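Local coordinates for protein aerobactin synthase IucC (PDB 6CN7) that builds the siderophore aerobactin, probably by ATP-dependent attachment of the second N-acetyl-N-hydroxylysine to a citryl intermediate that already carries the first, at residues P198-F201 with A202-N205; W353-N356 with P357-L361; Q257-L260 with R261-T264. The protein carries 5 engineered substitutions. One frame throughout, in Å; residues are numbered along the deposited sequence.

Contact 1: P198-F201 with A202-N205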
loop_
_atom_site.group_PDB
_atom_site.type_symbol
_atom_site.label_atom_id
_atom_site.label_comp_id
_atom_site.label_asym_id
_atom_site.label_seq_id
_atom_site.Cartn_x
_atom_site.Cartn_y
_atom_site.Cartn_z
ATOM N N PRO A 198 2.679 -0.267 -31.521
ATOM C CA PRO A 198 3.624 -1.282 -32.017
ATOM C C PRO A 198 4.972 -1.253 -31.318
ATOM O O PRO A 198 5.634 -2.295 -31.220
ATOM C CB PRO A 198 3.748 -0.938 -33.507
ATOM C CG PRO A 198 2.469 -0.256 -33.844
ATOM C CD PRO A 198 2.078 0.514 -32.617
ATOM N N GLN A 199 5.398 -0.090 -30.823
ATOM C CA GLN A 199 6.690 0.009 -30.154
ATOM C C GLN A 199 6.663 -0.699 -28.803
ATOM O O GLN A 199 7.588 -1.446 -28.464
ATOM C CB GLN A 199 7.070 1.481 -29.991
ATOM C CG GLN A 199 8.556 1.736 -29.800
ATOM C CD GLN A 199 8.955 3.149 -30.184
ATOM O OE1 GLN A 199 8.370 3.749 -31.086
ATOM N NE2 GLN A 199 9.956 3.692 -29.499
ATOM N N GLU A 200 5.603 -0.479 -28.020
ATOM C CA GLU A 200 5.493 -1.120 -26.712
ATOM C C GLU A 200 5.187 -2.607 -26.836
ATOM O O GLU A 200 5.645 -3.402 -26.008
ATOM C CB GLU A 200 4.414 -0.427 -25.879
ATOM C CG GLU A 200 4.774 0.984 -25.455
ATOM C CD GLU A 200 5.761 1.011 -24.307
ATOM O OE1 GLU A 200 5.465 0.406 -23.254
ATOM O OE2 GLU A 200 6.836 1.629 -24.456
ATOM N N PHE A 201 4.413 -3.000 -27.851
ATOM C CA PHE A 201 4.120 -4.415 -28.054
ATOM C C PHE A 201 5.388 -5.213 -28.329
ATOM O O PHE A 201 5.468 -6.393 -27.971
ATOM C CB PHE A 201 3.126 -4.580 -29.205
ATOM C CG PHE A 201 2.807 -6.012 -29.533
ATOM C CD1 PHE A 201 1.778 -6.675 -28.885
ATOM C CD2 PHE A 201 3.530 -6.692 -30.500
ATOM C CE1 PHE A 201 1.481 -7.991 -29.189
ATOM C CE2 PHE A 201 3.238 -8.009 -30.808
ATOM C CZ PHE A 201 2.213 -8.658 -30.152
ATOM N N ALA A 202 6.387 -4.593 -28.962
ATOM C CA ALA A 202 7.650 -5.284 -29.198
ATOM C C ALA A 202 8.457 -5.401 -27.912
ATOM O O ALA A 202 9.012 -6.465 -27.617
ATOM C CB ALA A 202 8.455 -4.555 -30.273
ATOM N N ARG A 203 8.536 -4.316 -27.139
ATOM C CA ARG A 203 9.170 -4.388 -25.829
ATOM C C ARG A 203 8.479 -5.424 -24.952
ATOM O O ARG A 203 9.140 -6.180 -24.230
ATOM C CB ARG A 203 9.145 -3.010 -25.167
ATOM C CG ARG A 203 9.939 -2.913 -23.872
ATOM C CD ARG A 203 10.146 -1.460 -23.462
ATOM N NE ARG A 203 8.898 -0.808 -23.067
ATOM C CZ ARG A 203 8.435 -0.761 -21.821
ATOM N NH1 ARG A 203 9.106 -1.330 -20.829
ATOM N NH2 ARG A 203 7.290 -0.140 -21.564
ATOM N N PHE A 204 7.147 -5.478 -25.012
ATOM C CA PHE A 204 6.404 -6.471 -24.242
ATOM C C PHE A 204 6.757 -7.887 -24.680
ATOM O O PHE A 204 6.940 -8.778 -23.841
ATOM C CB PHE A 204 4.903 -6.216 -24.392
ATOM C CG PHE A 204 4.037 -7.236 -23.713
ATOM C CD1 PHE A 204 3.812 -7.176 -22.348
ATOM C CD2 PHE A 204 3.431 -8.246 -24.443
ATOM C CE1 PHE A 204 3.007 -8.110 -21.722
ATOM C CE2 PHE A 204 2.626 -9.182 -23.822
ATOM C CZ PHE A 204 2.414 -9.112 -22.461
ATOM N N ASN A 205 6.907 -8.092 -25.974
ATOM C CA ASN A 205 7.247 -9.402 -26.476
ATOM C C ASN A 205 8.650 -9.795 -26.121
ATOM O O ASN A 205 8.924 -10.909 -25.788
ATOM C CB ASN A 205 6.980 -9.487 -27.949
ATOM C CG ASN A 205 5.996 -10.584 -28.287
ATOM O OD1 ASN A 205 4.795 -10.376 -28.327
ATOM N ND2 ASN A 205 6.516 -11.780 -28.507
#

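Contact 2: W353-N356 with P357-L361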
loop_
_atom_site.group_PDB
_atom_site.type_symbol
_atom_site.label_atom_id
_atom_site.label_comp_id
_atom_site.label_asym_id
_atom_site.label_seq_id
_atom_site.Cartn_x
_atom_site.Cartn_y
_atom_site.Cartn_z
ATOM N N TRP A 353 -13.503 -5.913 -21.089
ATOM C CA TRP A 353 -13.396 -4.925 -22.154
ATOM C C TRP A 353 -14.786 -4.404 -22.491
ATOM O O TRP A 353 -15.710 -5.191 -22.723
ATOM C CB TRP A 353 -12.731 -5.527 -23.391
ATOM C CG TRP A 353 -11.305 -5.920 -23.156
ATOM C CD1 TRP A 353 -10.848 -7.137 -22.735
ATOM C CD2 TRP A 353 -10.146 -5.092 -23.321
ATOM N NE1 TRP A 353 -9.477 -7.117 -22.631
ATOM C CE2 TRP A 353 -9.022 -5.874 -22.984
ATOM C CE3 TRP A 353 -9.950 -3.767 -23.721
ATOM C CZ2 TRP A 353 -7.723 -5.375 -23.035
ATOM C CZ3 TRP A 353 -8.657 -3.273 -23.771
ATOM C CH2 TRP A 353 -7.561 -4.075 -23.431
ATOM N N ARG A 354 -14.929 -3.082 -22.505
ATOM C CA ARG A 354 -16.213 -2.434 -22.718
ATOM C C ARG A 354 -16.179 -1.585 -23.978
ATOM O O ARG A 354 -15.130 -1.079 -24.386
ATOM C CB ARG A 354 -16.599 -1.546 -21.535
ATOM C CG ARG A 354 -17.249 -2.281 -20.385
ATOM C CD ARG A 354 -17.822 -1.284 -19.405
ATOM N NE ARG A 354 -18.415 -1.920 -18.236
ATOM C CZ ARG A 354 -18.868 -1.251 -17.182
ATOM N NH1 ARG A 354 -19.396 -1.906 -16.156
ATOM N NH2 ARG A 354 -18.791 0.073 -17.150
ATOM N N GLU A 355 -17.353 -1.427 -24.579
ATOM C CA GLU A 355 -17.507 -0.638 -25.791
ATOM C C GLU A 355 -17.526 0.846 -25.440
ATOM O O GLU A 355 -18.345 1.289 -24.629
ATOM C CB GLU A 355 -18.792 -1.049 -26.504
ATOM C CG GLU A 355 -18.797 -0.805 -27.992
ATOM C CD GLU A 355 -20.003 -1.424 -28.667
ATOM O OE1 GLU A 355 -20.765 -2.136 -27.982
ATOM O OE2 GLU A 355 -20.189 -1.197 -29.881
ATOM N N ASN A 356 -16.615 1.606 -26.040
ATOM C CA ASN A 356 -16.554 3.049 -25.849
ATOM C C ASN A 356 -17.641 3.728 -26.686
ATOM O O ASN A 356 -17.920 3.292 -27.804
ATOM C CB ASN A 356 -15.171 3.570 -26.253
ATOM C CG ASN A 356 -14.997 5.064 -26.023
ATOM O OD1 ASN A 356 -15.892 5.862 -26.297
ATOM N ND2 ASN A 356 -13.822 5.448 -25.540
ATOM N N PRO A 357 -18.282 4.782 -26.168
ATOM C CA PRO A 357 -19.297 5.480 -26.974
ATOM C C PRO A 357 -18.847 5.843 -28.381
ATOM O O PRO A 357 -19.658 5.778 -29.313
ATOM C CB PRO A 357 -19.587 6.729 -26.133
ATOM C CG PRO A 357 -19.393 6.273 -24.736
ATOM C CD PRO A 357 -18.271 5.263 -24.773
ATOM N N CYS A 358 -17.578 6.217 -28.568
ATOM C CA CYS A 358 -17.133 6.715 -29.866
ATOM C C CYS A 358 -17.405 5.728 -30.993
ATOM O O CYS A 358 -17.456 6.135 -32.160
ATOM C CB CYS A 358 -15.640 7.045 -29.824
ATOM S SG CYS A 358 -14.561 5.620 -30.066
ATOM N N ARG A 359 -17.574 4.443 -30.678
ATOM C CA ARG A 359 -17.931 3.470 -31.706
ATOM C C ARG A 359 -19.261 3.820 -32.363
ATOM O O ARG A 359 -19.413 3.687 -33.583
ATOM C CB ARG A 359 -17.986 2.067 -31.097
ATOM C CG ARG A 359 -16.741 1.225 -31.372
ATOM C CD ARG A 359 -16.448 0.241 -30.246
ATOM N NE ARG A 359 -16.718 -1.145 -30.628
ATOM C CZ ARG A 359 -15.806 -1.985 -31.108
ATOM N NH1 ARG A 359 -14.548 -1.596 -31.277
ATOM N NH2 ARG A 359 -16.152 -3.228 -31.422
ATOM N N TRP A 360 -20.231 4.278 -31.576
ATOM C CA TRP A 360 -21.585 4.512 -32.058
ATOM C C TRP A 360 -21.898 5.983 -32.306
ATOM O O TRP A 360 -23.004 6.294 -32.758
ATOM C CB TRP A 360 -22.596 3.938 -31.058
ATOM C CG TRP A 360 -22.593 2.443 -31.001
ATOM C CD1 TRP A 360 -21.852 1.652 -30.173
ATOM C CD2 TRP A 360 -23.371 1.553 -31.813
ATOM N NE1 TRP A 360 -22.120 0.328 -30.417
ATOM C CE2 TRP A 360 -23.049 0.239 -31.420
ATOM C CE3 TRP A 360 -24.308 1.740 -32.834
ATOM C CZ2 TRP A 360 -23.629 -0.881 -32.010
ATOM C CZ3 TRP A 360 -24.883 0.626 -33.418
ATOM C CH2 TRP A 360 -24.542 -0.667 -33.005
ATOM N N LEU A 361 -20.964 6.890 -32.037
ATOM C CA LEU A 361 -21.239 8.318 -32.124
ATOM C C LEU A 361 -21.017 8.850 -33.533
ATOM O O LEU A 361 -20.131 8.394 -34.262
ATOM C CB LEU A 361 -20.357 9.097 -31.148
ATOM C CG LEU A 361 -20.604 8.867 -29.657
ATOM C CD1 LEU A 361 -19.568 9.623 -28.840
ATOM C CD2 LEU A 361 -22.012 9.280 -29.257
#

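Contact 3: Q257-L260 with R261-T264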
loop_
_atom_site.group_PDB
_atom_site.type_symbol
_atom_site.label_atom_id
_atom_site.label_comp_id
_atom_site.label_asym_id
_atom_site.label_seq_id
_atom_site.Cartn_x
_atom_site.Cartn_y
_atom_site.Cartn_z
ATOM N N GLN A 257 -12.478 6.758 -15.015
ATOM C CA GLN A 257 -13.817 7.314 -15.114
ATOM C C GLN A 257 -14.404 7.486 -13.714
ATOM O O GLN A 257 -13.772 7.175 -12.701
ATOM C CB GLN A 257 -14.710 6.415 -15.970
ATOM C CG GLN A 257 -14.210 6.184 -17.389
ATOM C CD GLN A 257 -15.118 5.255 -18.176
ATOM O OE1 GLN A 257 -16.193 4.877 -17.710
ATOM N NE2 GLN A 257 -14.687 4.879 -19.374
ATOM N N GLN A 258 -15.641 7.983 -13.655
ATOM C CA GLN A 258 -16.317 8.125 -12.370
ATOM C C GLN A 258 -16.426 6.789 -11.647
ATOM O O GLN A 258 -16.350 6.744 -10.414
ATOM C CB GLN A 258 -17.704 8.735 -12.573
ATOM C CG GLN A 258 -17.691 10.213 -12.950
ATOM C CD GLN A 258 -17.230 11.107 -11.814
ATOM O OE1 GLN A 258 -16.369 11.967 -11.997
ATOM N NE2 GLN A 258 -17.813 10.919 -10.634
ATOM N N SER A 259 -16.604 5.693 -12.388
ATOM C CA SER A 259 -16.699 4.372 -11.779
ATOM C C SER A 259 -15.366 3.880 -11.234
ATOM O O SER A 259 -15.347 2.875 -10.515
ATOM C CB SER A 259 -17.238 3.361 -12.794
ATOM O OG SER A 259 -16.313 3.149 -13.846
ATOM N N LEU A 260 -14.259 4.537 -11.579
ATOM C CA LEU A 260 -12.954 4.270 -10.985
ATOM C C LEU A 260 -12.334 2.966 -11.485
ATOM O O LEU A 260 -11.128 2.914 -11.746
ATOM C CB LEU A 260 -13.065 4.256 -9.456
ATOM C CG LEU A 260 -11.753 4.255 -8.672
ATOM C CD1 LEU A 260 -10.898 5.468 -9.009
ATOM C CD2 LEU A 260 -12.043 4.214 -7.182
ATOM N N ARG A 261 -13.136 1.906 -11.615
ATOM C CA ARG A 261 -12.627 0.641 -12.131
ATOM C C ARG A 261 -12.569 0.607 -13.652
ATOM O O ARG A 261 -11.784 -0.167 -14.209
ATOM C CB ARG A 261 -13.490 -0.521 -11.640
ATOM C CG ARG A 261 -13.304 -0.882 -10.170
ATOM C CD ARG A 261 -14.173 -2.071 -9.801
ATOM N NE ARG A 261 -13.854 -3.242 -10.614
ATOM C CZ ARG A 261 -14.638 -4.308 -10.743
ATOM N NH1 ARG A 261 -15.807 -4.363 -10.116
ATOM N NH2 ARG A 261 -14.255 -5.323 -11.508
ATOM N N THR A 262 -13.376 1.416 -14.330
ATOM C CA THR A 262 -13.394 1.465 -15.786
ATOM C C THR A 262 -12.534 2.632 -16.257
ATOM O O THR A 262 -12.717 3.765 -15.802
ATOM C CB THR A 262 -14.824 1.604 -16.313
ATOM O OG1 THR A 262 -15.632 0.547 -15.782
ATOM C CG2 THR A 262 -14.845 1.533 -17.834
ATOM N N LEU A 263 -11.607 2.350 -17.169
ATOM C CA LEU A 263 -10.618 3.324 -17.605
ATOM C C LEU A 263 -10.794 3.643 -19.084
ATOM O O LEU A 263 -11.174 2.783 -19.884
ATOM C CB LEU A 263 -9.195 2.805 -17.367
ATOM C CG LEU A 263 -8.914 2.151 -16.013
ATOM C CD1 LEU A 263 -7.503 1.590 -15.998
ATOM C CD2 LEU A 263 -9.115 3.138 -14.876
ATOM N N THR A 264 -10.504 4.893 -19.436
ATOM C CA THR A 264 -10.503 5.349 -20.818
ATOM C C THR A 264 -9.066 5.509 -21.294
ATOM O O THR A 264 -8.201 5.977 -20.546
ATOM C CB THR A 264 -11.252 6.677 -20.959
ATOM O OG1 THR A 264 -12.611 6.509 -20.538
ATOM C CG2 THR A 264 -11.234 7.164 -22.405
#

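Contact 1: P198-F201 with A202-N205
Residues Pro198-Phe201 and Ala202-Asn205 form the first two turns of helix 198-210, tied by i to i+4 bonds: Arg203 N to Gln199 O is nearly straight, with a 170° angle at the hydrogen, Phe204 N lies 2.7 Å from Glu200 O, and Asn205 N lies 3.0 Å from Phe201 O. The first of the series is looser, since Ala202 N divides two weak bonds between Pro198 O and Gln199 O. On one side of the helix Glu200 and Arg203 run alongside each other, pointing the same way, and end in a salt bridge. Arg203 NH2 makes the short contact, 2.5 Å from Glu200 OE1, on the syn lone pair of that oxygen and a little out of the guanidinium plane. Arg203 NE adds a weak bond to Glu200 OE2 at 3.5 Å. Bends in both chains make this possible: Glu200 folds at chi2, while Arg203 folds at chi3, which brings NE and NH2 round to the carboxylate. Round the helix from this pair, Phe201 and Asn205 lie side by side, with Asn205 OD1 3.6 Å from Phe201 CZ; ring and amide planes are inclined by 46°. Glu200 OE1 also accepts Gly251 N; Arg167 is only a distant, weak ionic partner. Ahead of the helix, Asp197 OD1 accepts Glu200 N. Strand 244-250 receives the side that carries Glu200, Arg203 and Phe204: Phe204 meets Phe250 edge-to-face and also rests on Leu247, with Glu200 and Arg203 touching Phe250 beside it.

Contact 2: W353-N356 with P357-L361
Glu355 and Asn356 reach forward to Cys358, Arg359 and Trp360 in a local polar turn at the surface, where strand 350-355 runs out into the loop that leads to strand 366-369. Asn356 organises the backbone. Its OD1 accepts Cys358 N at 2.9 Å, an almost straight bond that closes an Asx turn, while its main-chain O takes Arg359 N at 3.1 Å from above the carbonyl plane. With CG anti to the backbone N (chi1 -177°), the Asn356 amide is set beside its own carbonyl carbon, which brings OD1 to Cys358 N. A second i to i+3 bond, Trp360 N to Pro357 O, follows. Glu355 works through its side chain, extended beyond CG. The indole edge of Trp360 meets it, NE1 2.5 Å from Glu355 OE2, a short and bent bond that reaches the oxygen from well above the carboxylate plane. Arg359 crosses Glu355 at about a right angle; its NE touches Glu355 CG at 3.4 Å and makes a long salt bridge to Glu355 OE2 at 3.6 Å. Leu322 touches Glu355, Pro357 and Trp360. Because Gly323 N binds Glu355 OE1 while the indole and Arg359 attend to OE2, both carboxylate oxygens have donors, and this setting probably favours the ionised acid and limits rotation of its end.

Contact 3: Q257-L260 with R261-T264
Gln257 bonds to Thr262 and Thr264, once through its backbone and once through its amide. Gln257 N points at Thr262 O, 3.1 Å away and nearly along the C=O axis, joining the two arms of the hairpin between strands 252-256 and 262-265. The side chain, extended beyond CG, passes the Thr262 carbonyl and crosses Thr264 at about a right angle, so that Gln257 NE2 comes 2.9 Å from Thr264 OG1, which sits slightly out of the amide plane. Asp273 OD2 is a second, weak acceptor for NE2. Beyond this the chain reverses through a type I turn from Gln257 to Leu260, closed by Leu260 N to Gln257 O at 2.9 Å. Leu260 then takes a positive phi (74°), and a weak bond from Arg261 N to Ser259 O spans it as a classic gamma turn, which overlaps the end of the type I turn. Ser259 looks back across the loop: chi1 of 67° sets OG between the backbone N and the carbonyl carbon, where it is only weakly bonded to Thr262 N and Thr262 OG1 but touches Thr262 CB at 3.3 Å. Two methyl groups are set against polar oxygens, Thr262 CG2 at 3.6 Å from Gln257 OE1 and Leu263 CD2 at 3.7 Å from Leu260 O. The apolar packing is with neighbours: Leu260 on Trp150 and Leu278, Leu263 on Trp254 and Ala256 of strand 252-256. Arg261 carries its guanidinium away from the turn, with NE bonded to Leu276 O. Helix 128-133 lies against one side, Gln132 touching Gln257 and Asp129 touching Thr264, and strand 272-275 pairs with strand 262-265 through backbone bonding of Leu263 with Ile274.

All three contacts belong to one large antiparallel sheet or its immediate surroundings. Contact 3 is the most buried of the three, though only partly so, its centre about 10 Å from the centre of the chain, and its neutral amide and hydroxyl groups suit a hairpin hemmed in by other elements. Contact 2 leaves the same sheet at the surface; strand 272-275 lies between strands 262-265 and 350-355, and the two contacts touch where Arg354 NH2 packs 3.5 Å from Thr262 OG1. Contact 1, also at the surface, has its centre about 35 Å from that of the chain. Contacts 1 and 2 both include a glutamate-arginine pair, close in contact 1 and long in contact 2, where an indole N-H and an Asx turn do more.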